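Local coordinates for hypothetical protein (Nostoc punctiforme, PDB 2O62), which is of unknown function but belongs to the DUF3598 family and pairs two calycin-like beta domains in one chain, the second a closed antiparallel barrel, at residues E101-R106 with A237-Q242; G145-Q150 with T166-Q171; G149-I154 with S261-T266; R246-R251 with V265-V270. All coordinates share one frame; numbering follows the deposited sequence.

Contacts 2, 3 and 4 lie in the C-terminal barrel; contact 1 joins it to the N-terminal sheet. Contacts 2 and 3 share G149 and Q150: strand 145-155, the first of the barrel, pairs with 162-172 and, in contact 3, with the last strand, 259-269, which closes it. Contacts 3 and 4 share V265 and T266, their centres about 8 Å apart. Strands 245-253 (contact 4) and 233-242 (contact 1) are barrel neighbours (A237 O to M249 N 2.8 Å), the contact centres lying about 11 Å apart. No active site is known; glycerol, probably from the crystallisation liquor, lies about 3 Å from the R246 side chain, and glycerol also comes within about 4 Å of L168 and of T263.

Contact 1 (E101-R106 with A237-Q242); sequences ENRRLR and AGWLIQ
L105 and W239 make the central apolar contact between the N-terminal sheet and the C-terminal barrel. CB of L105 sits over the indole face, 3.7 Å from the centroid of the W239 six-membered ring and 10° off its normal, a CH-pi geometry. CG of L105 is anti to the backbone N (chi1 171°), and CD2 reaches the five-membered part of the indole, 4.0 Å from W239 CG. CG1 of I241, from the same strand, lies against the opposite face, toward its rim.

CB of R103 lies at the ring edge, in plane, 3.7 Å from W239 CH2. Bends at chi2 and chi3 fold the chain back, putting W239 CZ2 over one guanidinium face, toward its rim, with the planes 60° apart: not a parallel stack.

The polar bonds of R103 avoid the indole: NH2 donates to R104 O (3.1 Å) within its own strand and forms a salt bridge with D217, while NE and NH1 reach the carbonyls of E125 and A133.

No hydrogen bond crosses between 101-106 and 237-242, and the strand axes stay 8.8 Å apart. The two domains thus meet through side-chain packing, with a buried arginine whose charge is probably offset mainly by the D217 carboxylate.

Contact 2 (G145-Q150 with T166-Q171); sequences GEWRGQ and TTLKIQ
OE1 of E146 is gripped by two nitrogens of R148, two residues along the same strand: NH1 at 3.0 Å from OE1 and NH2 at 3.2 Å from OE1, both arriving from one face of the carboxylate plane. This end-on salt bridge fixes the guanidinium beside T167, whose CG2 lies over one of its faces, 3.5 Å from R148 NH1. A chi2 bend (-77°) turns R148 back toward E146. K169 is extended and runs alongside E146, pointing the same way, with its CG 3.7 Å from E146 CG. Its NZ stays 4.2 Å from E146 OE1, beyond salt-bridge range, so any attraction is probably weak, and the R148 guanidinium, of like charge, would probably work against it.

Six backbone hydrogen bonds fix the antiparallel register. G145 with I170, W147 with L168 and G149 with T166 are hydrogen-bonded pairs, and E146-K169 and R148-T167 are non-hydrogen-bonded ones. The shortest bond joins W147 N to L168 O at 2.8 Å. That same L168 oxygen lies in plane at the indole edge, 3.6 Å from W147 CD1, while the CB atoms of W147 and L168 are 4.0 Å apart.

The segments belong to the hairpin of strands 145-155 and 162-172. Strand 259-269 flanks the first and strand 178-184 the second; W147, whose NE1 donates to L143 O, and L168 both pack on R246 of strand 245-253.

Contact 3 (G149-I154 with S261-T266); sequences GQAVTI and SLTLVT
T153 and T263 face each other as a non-hydrogen-bonded pair and are joined by their hydroxyls, with OG1 of T153 2.8 Å from OG1 of T263; either may donate. With OG1 beside the backbone N in both (chi1 -59° and -61°), the oxygens meet between the strands and the methyls point opposite ways along them, that of T153 toward S261. The CG2 of T153 accordingly reaches CB of S261 at 3.7 Å.

Backbone hydrogen bonds set the antiparallel register. Q150-T266, V152-L264 and I154-L262 are hydrogen-bonded pairs with two bonds each; the shortest runs from I154 N to L262 O at 2.8 Å. Between them the CA atoms of A151 and V265 approach to 4.1 Å, and CA of A151 makes a CA-H...O contact of 3.2 Å with L264 O.

The packing divides by face. A151, T153, T263 and V265 share one side, where CB of A151 meets V265 CG2 at 3.9 Å. On the other, I154 and L262 lie side by side, CG1 of I154 being 4.1 Å from L262 CB.

Here the last strand, 259-269, pairs with the first strand of the barrel, 145-155, and closes it. The A151-T153-T263 face packs on F184 of strand 178-184, whereas I154, L262 and L264 touch F74 of the N-terminal part of the chain.

Contact 4 (R246-R251 with V265-V270); sequences RQRMIR and VTEERV
R248 and E267 form a salt bridge across the last beta hairpin of the barrel, strands 245-253 and 259-269. The grip is side-on, one nitrogen to each oxygen: NH2 of R248 is 2.7 Å from E267 OE2, and NE of R248 is 3.1 Å from E267 OE1. Both bonds are nearly straight and lie in the guanidinium plane, yet they meet the carboxylate from above, the two planes being 54° apart. A bend at chi3 (-78°) turns the arginine toward E267. NH1 of R248 has a second acid, E236, so its charge is probably well offset; OE2 of E267 also has a weak bond to T166 OG1.

Uncharged hydrogen bonds complete the polar set. Q247 runs beside T266, and its NE2 donates to T266 OG1 at 2.9 Å, close to the amide plane. Four backbone bonds hold R246 opposite E267 and R248 opposite V265.

V265 supplies the packing: its CG1 lies over a guanidinium face of R248, 3.5 Å from NH2, and its CG2 makes the apolar contact, 4.0 Å from I250 CD1.

R246 NH2 donates to S220 OG. One water bridges R246 to E267: it accepts from R246 NH1 and donates to E267 OE1, 2.7 Å away.

Contact 1 (E101-R106 with A237-Q242)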
loop_
_atom_site.group_PDB
_atom_site.type_symbol
_atom_site.label_atom_id
_atom_site.label_comp_id
_atom_site.label_asym_id
_atom_site.label_seq_id
_atom_site.Cartn_x
_atom_site.Cartn_y
_atom_site.Cartn_z
ATOM N N GLU A 101 3.731 -4.452 -14.415
ATOM C CA GLU A 101 4.029 -5.469 -15.419
ATOM C C GLU A 101 3.238 -6.757 -15.093
ATOM O O GLU A 101 2.011 -6.713 -15.081
ATOM C CB GLU A 101 5.564 -5.659 -15.546
ATOM C CG GLU A 101 6.272 -4.362 -16.002
ATOM C CD GLU A 101 7.773 -4.498 -16.246
ATOM O OE1 GLU A 101 8.383 -5.536 -15.851
ATOM O OE2 GLU A 101 8.361 -3.533 -16.802
ATOM N N ASN A 102 3.916 -7.871 -14.822
ATOM C CA ASN A 102 3.241 -9.167 -14.571
ATOM C C ASN A 102 2.864 -9.423 -13.108
ATOM O O ASN A 102 2.535 -10.539 -12.759
ATOM C CB ASN A 102 4.103 -10.367 -15.069
ATOM C CG ASN A 102 5.300 -10.688 -14.142
ATOM O OD1 ASN A 102 6.094 -9.775 -13.792
ATOM N ND2 ASN A 102 5.456 -11.992 -13.762
ATOM N N ARG A 103 3.018 -8.419 -12.258
ATOM C CA ARG A 103 2.889 -8.559 -10.817
ATOM C C ARG A 103 1.878 -7.600 -10.246
ATOM O O ARG A 103 1.720 -6.476 -10.738
ATOM C CB ARG A 103 4.229 -8.244 -10.119
ATOM C CG ARG A 103 5.304 -9.313 -10.281
ATOM C CD ARG A 103 5.080 -10.613 -9.513
ATOM N NE ARG A 103 4.450 -10.335 -8.228
ATOM C CZ ARG A 103 5.091 -9.982 -7.125
ATOM N NH1 ARG A 103 6.413 -10.022 -7.085
ATOM N NH2 ARG A 103 4.389 -9.649 -6.044
ATOM N N ARG A 104 1.216 -8.044 -9.183
ATOM C CA ARG A 104 0.579 -7.137 -8.234
ATOM C C ARG A 104 1.146 -7.441 -6.867
ATOM O O ARG A 104 1.526 -8.593 -6.565
ATOM C CB ARG A 104 -0.937 -7.224 -8.211
ATOM C CG ARG A 104 -1.577 -7.191 -9.559
ATOM C CD ARG A 104 -3.029 -6.799 -9.490
ATOM N NE ARG A 104 -3.838 -7.780 -8.802
ATOM C CZ ARG A 104 -5.154 -7.721 -8.641
ATOM N NH1 ARG A 104 -5.847 -6.716 -9.142
ATOM N NH2 ARG A 104 -5.791 -8.684 -7.986
ATOM N N LEU A 105 1.240 -6.404 -6.048
ATOM C CA LEU A 105 1.570 -6.559 -4.640
ATOM C C LEU A 105 0.548 -5.765 -3.901
ATOM O O LEU A 105 0.480 -4.528 -4.080
ATOM C CB LEU A 105 2.949 -6.009 -4.265
ATOM C CG LEU A 105 3.004 -6.068 -2.712
ATOM C CD1 LEU A 105 3.603 -7.423 -2.273
ATOM C CD2 LEU A 105 3.592 -4.973 -2.000
ATOM N N ARG A 106 -0.248 -6.462 -3.090
ATOM C CA ARG A 106 -1.378 -5.827 -2.427
ATOM C C ARG A 106 -1.206 -6.025 -0.935
ATOM O O ARG A 106 -0.977 -7.149 -0.484
ATOM C CB ARG A 106 -2.691 -6.376 -2.894
ATOM C CG ARG A 106 -2.769 -6.394 -4.348
ATOM C CD ARG A 106 -4.158 -6.665 -4.891
ATOM N NE ARG A 106 -4.546 -8.066 -4.896
ATOM C CZ ARG A 106 -5.655 -8.557 -4.338
ATOM N NH1 ARG A 106 -6.481 -7.794 -3.632
ATOM N NH2 ARG A 106 -5.976 -9.830 -4.513
ATOM N N ALA A 237 2.046 2.046 2.394
ATOM C CA ALA A 237 2.807 0.872 2.030
ATOM C C ALA A 237 3.786 1.297 0.940
ATOM O O ALA A 237 3.610 2.309 0.277
ATOM C CB ALA A 237 1.862 -0.215 1.490
ATOM N N GLY A 238 4.753 0.449 0.723
ATOM C CA GLY A 238 5.825 0.653 -0.244
ATOM C C GLY A 238 6.159 -0.657 -0.887
ATOM O O GLY A 238 5.915 -1.733 -0.327
ATOM N N TRP A 239 6.769 -0.574 -2.061
ATOM C CA TRP A 239 7.231 -1.747 -2.762
ATOM C C TRP A 239 8.493 -1.409 -3.508
ATOM O O TRP A 239 8.437 -0.577 -4.408
ATOM C CB TRP A 239 6.179 -2.164 -3.770
ATOM C CG TRP A 239 6.379 -3.477 -4.420
ATOM C CD1 TRP A 239 7.153 -4.525 -3.968
ATOM C CD2 TRP A 239 5.785 -3.914 -5.626
ATOM N NE1 TRP A 239 7.023 -5.589 -4.799
ATOM C CE2 TRP A 239 6.196 -5.247 -5.834
ATOM C CE3 TRP A 239 4.879 -3.338 -6.529
ATOM C CZ2 TRP A 239 5.768 -5.999 -6.923
ATOM C CZ3 TRP A 239 4.451 -4.079 -7.599
ATOM C CH2 TRP A 239 4.895 -5.406 -7.797
ATOM N N LEU A 240 9.601 -2.059 -3.135
ATOM C CA LEU A 240 10.889 -1.926 -3.821
ATOM C C LEU A 240 10.831 -2.887 -5.017
ATOM O O LEU A 240 11.160 -4.093 -4.922
ATOM C CB LEU A 240 12.042 -2.281 -2.889
ATOM C CG LEU A 240 13.450 -2.081 -3.445
ATOM C CD1 LEU A 240 13.719 -0.581 -3.657
ATOM C CD2 LEU A 240 14.486 -2.697 -2.530
ATOM N N ILE A 241 10.393 -2.347 -6.140
ATOM C CA ILE A 241 10.111 -3.134 -7.336
ATOM C C ILE A 241 11.378 -3.664 -8.004
ATOM O O ILE A 241 11.390 -4.781 -8.518
ATOM C CB ILE A 241 9.299 -2.309 -8.355
ATOM C CG1 ILE A 241 7.974 -1.865 -7.748
ATOM C CG2 ILE A 241 9.021 -3.127 -9.593
ATOM C CD1 ILE A 241 7.249 -0.799 -8.518
ATOM N N GLN A 242 12.417 -2.824 -8.037
ATOM C CA GLN A 242 13.764 -3.189 -8.462
ATOM C C GLN A 242 14.724 -2.542 -7.480
ATOM O O GLN A 242 14.328 -1.658 -6.730
ATOM C CB GLN A 242 14.058 -2.633 -9.877
ATOM C CG GLN A 242 13.058 -3.034 -10.968
ATOM C CD GLN A 242 13.028 -4.557 -11.251
ATOM O OE1 GLN A 242 13.951 -5.296 -10.864
ATOM N NE2 GLN A 242 11.965 -5.023 -11.930
#

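Contact 2 (G145-Q150 with T166-Q171)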
loop_
_atom_site.group_PDB
_atom_site.type_symbol
_atom_site.label_atom_id
_atom_site.label_comp_id
_atom_site.label_asym_id
_atom_site.label_seq_id
_atom_site.Cartn_x
_atom_site.Cartn_y
_atom_site.Cartn_z
ATOM N N GLY A 145 20.320 5.605 1.192
ATOM C CA GLY A 145 20.768 6.400 0.077
ATOM C C GLY A 145 19.754 7.488 -0.143
ATOM O O GLY A 145 19.067 7.887 0.796
ATOM N N GLU A 146 19.651 7.917 -1.394
ATOM C CA GLU A 146 18.700 8.918 -1.819
ATOM C C GLU A 146 17.859 8.469 -2.981
ATOM O O GLU A 146 18.324 7.785 -3.854
ATOM C CB GLU A 146 19.448 10.167 -2.235
ATOM C CG GLU A 146 20.052 10.869 -1.046
ATOM C CD GLU A 146 20.762 12.161 -1.403
ATOM O OE1 GLU A 146 20.393 12.805 -2.434
ATOM O OE2 GLU A 146 21.705 12.510 -0.656
ATOM N N TRP A 147 16.611 8.905 -2.965
ATOM C CA TRP A 147 15.566 8.530 -3.893
ATOM C C TRP A 147 14.906 9.810 -4.359
ATOM O O TRP A 147 14.708 10.733 -3.553
ATOM C CB TRP A 147 14.513 7.651 -3.203
ATOM C CG TRP A 147 15.102 6.404 -2.616
ATOM C CD1 TRP A 147 15.802 6.264 -1.408
ATOM C CD2 TRP A 147 15.138 5.121 -3.249
ATOM N NE1 TRP A 147 16.237 4.955 -1.281
ATOM C CE2 TRP A 147 15.832 4.237 -2.381
ATOM C CE3 TRP A 147 14.647 4.637 -4.467
ATOM C CZ2 TRP A 147 16.055 2.892 -2.715
ATOM C CZ3 TRP A 147 14.859 3.312 -4.782
ATOM C CH2 TRP A 147 15.538 2.451 -3.905
ATOM N N ARG A 148 14.588 9.885 -5.644
ATOM C CA ARG A 148 13.938 11.071 -6.201
ATOM C C ARG A 148 12.833 10.604 -7.128
ATOM O O ARG A 148 13.028 9.674 -7.897
ATOM C CB ARG A 148 14.933 11.900 -7.053
ATOM C CG ARG A 148 16.086 12.587 -6.344
ATOM C CD ARG A 148 15.693 13.878 -5.579
ATOM N NE ARG A 148 16.886 14.667 -5.215
ATOM C CZ ARG A 148 17.786 14.296 -4.298
ATOM N NH1 ARG A 148 17.646 13.146 -3.616
ATOM N NH2 ARG A 148 18.837 15.079 -4.047
ATOM N N GLY A 149 11.719 11.317 -7.128
ATOM C CA GLY A 149 10.667 11.019 -8.043
ATOM C C GLY A 149 9.531 11.994 -8.008
ATOM O O GLY A 149 9.720 13.171 -7.730
ATOM N N GLN A 150 8.355 11.482 -8.347
ATOM C CA GLN A 150 7.133 12.262 -8.507
ATOM C C GLN A 150 5.986 11.498 -7.819
ATOM O O GLN A 150 6.056 10.296 -7.660
ATOM C CB GLN A 150 6.773 12.463 -9.990
ATOM C CG GLN A 150 7.768 13.316 -10.741
ATOM C CD GLN A 150 9.043 12.571 -11.155
ATOM O OE1 GLN A 150 8.979 11.423 -11.615
ATOM N NE2 GLN A 150 10.207 13.247 -11.025
ATOM N N THR A 166 9.112 14.467 -5.205
ATOM C CA THR A 166 9.461 13.801 -3.964
ATOM C C THR A 166 10.945 13.575 -3.898
ATOM O O THR A 166 11.591 13.386 -4.919
ATOM C CB THR A 166 8.781 12.461 -3.829
ATOM O OG1 THR A 166 9.251 11.542 -4.834
ATOM C CG2 THR A 166 7.289 12.614 -3.965
ATOM N N THR A 167 11.442 13.584 -2.666
ATOM C CA THR A 167 12.804 13.244 -2.307
ATOM C C THR A 167 12.706 12.370 -1.040
ATOM O O THR A 167 11.924 12.649 -0.127
ATOM C CB THR A 167 13.621 14.531 -2.005
ATOM O OG1 THR A 167 13.735 15.339 -3.200
ATOM C CG2 THR A 167 15.013 14.193 -1.554
ATOM N N LEU A 168 13.518 11.340 -0.958
ATOM C CA LEU A 168 13.625 10.560 0.257
ATOM C C LEU A 168 15.088 10.256 0.473
ATOM O O LEU A 168 15.747 9.719 -0.413
ATOM C CB LEU A 168 12.817 9.284 0.071
ATOM C CG LEU A 168 12.854 8.149 1.075
ATOM C CD1 LEU A 168 12.559 8.685 2.417
ATOM C CD2 LEU A 168 11.735 7.159 0.651
ATOM N N LYS A 169 15.623 10.664 1.617
ATOM C CA LYS A 169 17.009 10.375 2.002
ATOM C C LYS A 169 16.964 9.525 3.271
ATOM O O LYS A 169 16.238 9.861 4.206
ATOM C CB LYS A 169 17.794 11.675 2.279
ATOM C CG LYS A 169 17.664 12.709 1.160
ATOM C CD LYS A 169 18.503 13.956 1.342
ATOM C CE LYS A 169 18.529 14.804 0.048
ATOM N NZ LYS A 169 19.447 16.003 0.150
ATOM N N ILE A 170 17.716 8.430 3.293
ATOM C CA ILE A 170 17.725 7.519 4.411
ATOM C C ILE A 170 19.180 7.192 4.698
ATOM O O ILE A 170 19.896 6.731 3.823
ATOM C CB ILE A 170 16.904 6.237 4.099
ATOM C CG1 ILE A 170 15.498 6.639 3.705
ATOM C CG2 ILE A 170 16.847 5.322 5.304
ATOM C CD1 ILE A 170 14.619 5.481 3.324
ATOM N N GLN A 171 19.633 7.504 5.902
ATOM C CA GLN A 171 20.987 7.194 6.267
ATOM C C GLN A 171 21.056 6.727 7.715
ATOM O O GLN A 171 20.228 7.125 8.535
ATOM C CB GLN A 171 21.896 8.409 6.050
ATOM C CG GLN A 171 21.853 9.024 4.597
ATOM C CD GLN A 171 22.528 8.205 3.401
ATOM O OE1 GLN A 171 23.070 7.078 3.531
ATOM N NE2 GLN A 171 22.483 8.832 2.220
#

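Contact 3 (G149-I154 with S261-T266)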
loop_
_atom_site.group_PDB
_atom_site.type_symbol
_atom_site.label_atom_id
_atom_site.label_comp_id
_atom_site.label_asym_id
_atom_site.label_seq_id
_atom_site.Cartn_x
_atom_site.Cartn_y
_atom_site.Cartn_z
ATOM N N GLY A 149 11.719 11.317 -7.128
ATOM C CA GLY A 149 10.667 11.019 -8.043
ATOM C C GLY A 149 9.531 11.994 -8.008
ATOM O O GLY A 149 9.720 13.171 -7.730
ATOM N N GLN A 150 8.355 11.482 -8.347
ATOM C CA GLN A 150 7.133 12.262 -8.507
ATOM C C GLN A 150 5.986 11.498 -7.819
ATOM O O GLN A 150 6.056 10.296 -7.660
ATOM C CB GLN A 150 6.773 12.463 -9.990
ATOM C CG GLN A 150 7.768 13.316 -10.741
ATOM C CD GLN A 150 9.043 12.571 -11.155
ATOM O OE1 GLN A 150 8.979 11.423 -11.615
ATOM N NE2 GLN A 150 10.207 13.247 -11.025
ATOM N N ALA A 151 4.955 12.223 -7.421
ATOM C CA ALA A 151 3.781 11.655 -6.774
ATOM C C ALA A 151 2.574 12.225 -7.469
ATOM O O ALA A 151 2.601 13.370 -7.850
ATOM C CB ALA A 151 3.732 12.041 -5.335
ATOM N N VAL A 152 1.550 11.407 -7.636
ATOM C CA VAL A 152 0.242 11.818 -8.087
ATOM C C VAL A 152 -0.746 11.596 -6.939
ATOM O O VAL A 152 -0.829 10.477 -6.410
ATOM C CB VAL A 152 -0.241 10.937 -9.260
ATOM C CG1 VAL A 152 -1.595 11.402 -9.804
ATOM C CG2 VAL A 152 0.789 10.951 -10.380
ATOM N N THR A 153 -1.524 12.636 -6.642
ATOM C CA THR A 153 -2.596 12.565 -5.650
ATOM C C THR A 153 -3.876 12.700 -6.422
ATOM O O THR A 153 -4.093 13.668 -7.202
ATOM C CB THR A 153 -2.489 13.648 -4.534
ATOM O OG1 THR A 153 -1.228 13.499 -3.831
ATOM C CG2 THR A 153 -3.665 13.513 -3.536
ATOM N N ILE A 154 -4.738 11.717 -6.193
ATOM C CA ILE A 154 -6.098 11.739 -6.693
ATOM C C ILE A 154 -7.122 11.816 -5.546
ATOM O O ILE A 154 -6.829 11.479 -4.411
ATOM C CB ILE A 154 -6.390 10.508 -7.585
ATOM C CG1 ILE A 154 -6.178 9.207 -6.853
ATOM C CG2 ILE A 154 -5.540 10.547 -8.860
ATOM C CD1 ILE A 154 -6.528 8.002 -7.733
ATOM N N SER A 261 -8.177 11.357 0.036
ATOM C CA SER A 261 -7.315 11.250 -1.146
ATOM C C SER A 261 -6.426 9.999 -1.118
ATOM O O SER A 261 -6.310 9.306 -0.082
ATOM C CB SER A 261 -6.488 12.525 -1.289
ATOM O OG SER A 261 -5.461 12.571 -0.303
ATOM N N LEU A 262 -5.781 9.742 -2.258
ATOM C CA LEU A 262 -4.853 8.646 -2.427
ATOM C C LEU A 262 -3.705 9.131 -3.253
ATOM O O LEU A 262 -3.887 9.812 -4.261
ATOM C CB LEU A 262 -5.539 7.496 -3.143
ATOM C CG LEU A 262 -4.819 6.198 -3.311
ATOM C CD1 LEU A 262 -4.692 5.563 -1.967
ATOM C CD2 LEU A 262 -5.646 5.271 -4.272
ATOM N N THR A 263 -2.505 8.794 -2.808
ATOM C CA THR A 263 -1.264 9.232 -3.450
ATOM C C THR A 263 -0.374 8.055 -3.840
ATOM O O THR A 263 -0.200 7.121 -3.055
ATOM C CB THR A 263 -0.462 10.139 -2.456
ATOM O OG1 THR A 263 -1.273 11.294 -2.141
ATOM C CG2 THR A 263 0.842 10.615 -3.053
ATOM N N LEU A 264 0.210 8.130 -5.049
ATOM C CA LEU A 264 1.169 7.146 -5.527
ATOM C C LEU A 264 2.462 7.839 -5.918
ATOM O O LEU A 264 2.487 8.724 -6.761
ATOM C CB LEU A 264 0.572 6.343 -6.687
ATOM C CG LEU A 264 1.462 5.211 -7.233
ATOM C CD1 LEU A 264 1.662 4.154 -6.280
ATOM C CD2 LEU A 264 0.760 4.640 -8.498
ATOM N N VAL A 265 3.515 7.475 -5.196
ATOM C CA VAL A 265 4.867 7.983 -5.385
ATOM C C VAL A 265 5.670 6.953 -6.182
ATOM O O VAL A 265 5.659 5.776 -5.860
ATOM C CB VAL A 265 5.534 8.142 -4.053
ATOM C CG1 VAL A 265 6.920 8.701 -4.207
ATOM C CG2 VAL A 265 4.680 9.019 -3.134
ATOM N N THR A 266 6.355 7.393 -7.227
ATOM C CA THR A 266 7.323 6.532 -7.898
ATOM C C THR A 266 8.650 7.233 -7.843
ATOM O O THR A 266 8.758 8.359 -8.299
ATOM C CB THR A 266 6.929 6.303 -9.352
ATOM O OG1 THR A 266 5.567 5.871 -9.417
ATOM C CG2 THR A 266 7.823 5.244 -9.976
#

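Contact 4 (R246-R251 with V265-V270)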
loop_
_atom_site.group_PDB
_atom_site.type_symbol
_atom_site.label_atom_id
_atom_site.label_comp_id
_atom_site.label_asym_id
_atom_site.label_seq_id
_atom_site.Cartn_x
_atom_site.Cartn_y
_atom_site.Cartn_z
ATOM N N ARG A 246 11.262 2.258 -6.522
ATOM C CA ARG A 246 10.350 2.023 -5.422
ATOM C C ARG A 246 9.093 2.824 -5.611
ATOM O O ARG A 246 9.137 3.973 -6.088
ATOM C CB ARG A 246 10.991 2.446 -4.121
ATOM C CG ARG A 246 10.166 2.130 -2.879
ATOM C CD ARG A 246 11.059 1.697 -1.729
ATOM N NE ARG A 246 10.334 1.459 -0.463
ATOM C CZ ARG A 246 10.290 2.299 0.563
ATOM N NH1 ARG A 246 10.817 3.513 0.477
ATOM N NH2 ARG A 246 9.662 1.938 1.692
ATOM N N GLN A 247 7.967 2.229 -5.265
ATOM C CA GLN A 247 6.748 2.980 -5.181
ATOM C C GLN A 247 6.282 3.021 -3.752
ATOM O O GLN A 247 6.501 2.093 -2.993
ATOM C CB GLN A 247 5.630 2.410 -6.092
ATOM C CG GLN A 247 5.860 2.690 -7.554
ATOM C CD GLN A 247 4.703 2.328 -8.426
ATOM O OE1 GLN A 247 4.052 1.326 -8.218
ATOM N NE2 GLN A 247 4.385 3.206 -9.394
ATOM N N ARG A 248 5.626 4.110 -3.402
ATOM C CA ARG A 248 4.936 4.233 -2.106
ATOM C C ARG A 248 3.490 4.672 -2.360
ATOM O O ARG A 248 3.228 5.487 -3.249
ATOM C CB ARG A 248 5.645 5.229 -1.221
ATOM C CG ARG A 248 7.054 4.777 -0.859
ATOM C CD ARG A 248 7.708 5.740 0.087
ATOM N NE ARG A 248 8.224 6.958 -0.592
ATOM C CZ ARG A 248 7.762 8.206 -0.390
ATOM N NH1 ARG A 248 6.793 8.460 0.477
ATOM N NH2 ARG A 248 8.296 9.234 -1.028
HETATM N N MSE A 249 2.546 4.143 -1.584
HETATM C CA MSE A 249 1.159 4.541 -1.714
HETATM C C MSE A 249 0.606 4.956 -0.348
HETATM O O MSE A 249 0.868 4.311 0.638
HETATM C CB MSE A 249 0.303 3.448 -2.366
HETATM C CG MSE A 249 -1.005 3.928 -2.801
HETATM SE SE MSE A 249 -2.324 2.606 -3.447
HETATM C CE MSE A 249 -1.369 2.006 -4.890
ATOM N N ILE A 250 -0.129 6.063 -0.317
ATOM C CA ILE A 250 -0.654 6.678 0.900
ATOM C C ILE A 250 -2.142 6.960 0.722
ATOM O O ILE A 250 -2.512 7.724 -0.168
ATOM C CB ILE A 250 0.041 7.977 1.204
ATOM C CG1 ILE A 250 1.569 7.779 1.229
ATOM C CG2 ILE A 250 -0.460 8.531 2.526
ATOM C CD1 ILE A 250 2.268 8.232 -0.002
ATOM N N ARG A 251 -2.976 6.332 1.555
ATOM C CA ARG A 251 -4.423 6.596 1.636
ATOM C C ARG A 251 -4.652 7.551 2.807
ATOM O O ARG A 251 -4.335 7.224 3.948
ATOM C CB ARG A 251 -5.194 5.295 1.880
ATOM C CG ARG A 251 -6.719 5.337 1.723
ATOM C CD ARG A 251 -7.295 4.004 2.231
ATOM N NE ARG A 251 -8.753 4.071 2.172
ATOM C CZ ARG A 251 -9.480 3.876 1.089
ATOM N NH1 ARG A 251 -8.951 3.473 -0.048
ATOM N NH2 ARG A 251 -10.799 4.023 1.183
ATOM N N VAL A 265 3.515 7.475 -5.196
ATOM C CA VAL A 265 4.867 7.983 -5.385
ATOM C C VAL A 265 5.670 6.953 -6.182
ATOM O O VAL A 265 5.659 5.776 -5.860
ATOM C CB VAL A 265 5.534 8.142 -4.053
ATOM C CG1 VAL A 265 6.920 8.701 -4.207
ATOM C CG2 VAL A 265 4.680 9.019 -3.134
ATOM N N THR A 266 6.355 7.393 -7.227
ATOM C CA THR A 266 7.323 6.532 -7.898
ATOM C C THR A 266 8.650 7.233 -7.843
ATOM O O THR A 266 8.758 8.359 -8.299
ATOM C CB THR A 266 6.929 6.303 -9.352
ATOM O OG1 THR A 266 5.567 5.871 -9.417
ATOM C CG2 THR A 266 7.823 5.244 -9.976
ATOM N N GLU A 267 9.679 6.555 -7.318
ATOM C CA GLU A 267 10.956 7.153 -7.060
ATOM C C GLU A 267 12.076 6.244 -7.529
ATOM O O GLU A 267 11.936 5.022 -7.523
ATOM C CB GLU A 267 11.172 7.335 -5.559
ATOM C CG GLU A 267 10.228 8.148 -4.828
ATOM C CD GLU A 267 10.406 8.033 -3.281
ATOM O OE1 GLU A 267 10.485 6.904 -2.702
ATOM O OE2 GLU A 267 10.430 9.127 -2.700
ATOM N N GLU A 268 13.199 6.842 -7.928
ATOM C CA GLU A 268 14.344 6.085 -8.322
ATOM C C GLU A 268 15.540 6.422 -7.456
ATOM O O GLU A 268 15.636 7.522 -6.910
ATOM C CB GLU A 268 14.639 6.326 -9.809
ATOM C CG GLU A 268 14.998 7.731 -10.147
ATOM C CD GLU A 268 15.572 7.834 -11.551
ATOM O OE1 GLU A 268 15.020 7.180 -12.460
ATOM O OE2 GLU A 268 16.589 8.536 -11.724
ATOM N N ARG A 269 16.427 5.449 -7.317
ATOM C CA ARG A 269 17.611 5.578 -6.488
ATOM C C ARG A 269 18.604 6.500 -7.193
ATOM O O ARG A 269 18.816 6.364 -8.389
ATOM C CB ARG A 269 18.235 4.200 -6.237
ATOM C CG ARG A 269 19.417 4.190 -5.306
ATOM C CD ARG A 269 19.931 2.741 -5.128
ATOM N NE ARG A 269 20.391 2.142 -6.387
ATOM C CZ ARG A 269 20.862 0.894 -6.510
ATOM N NH1 ARG A 269 20.946 0.106 -5.446
ATOM N NH2 ARG A 269 21.232 0.413 -7.700
ATOM N N VAL A 270 19.219 7.402 -6.433
ATOM C CA VAL A 270 20.166 8.350 -6.941
ATOM C C VAL A 270 21.570 7.812 -6.809
ATOM O O VAL A 270 22.016 7.155 -5.845
ATOM C CB VAL A 270 20.113 9.692 -6.148
ATOM C CG1 VAL A 270 21.236 10.624 -6.584
ATOM C CG2 VAL A 270 18.797 10.383 -6.327
ATOM O OXT VAL A 270 22.347 8.054 -7.741
HETATM O O HOH W 1 12.047 4.900 -1.790
#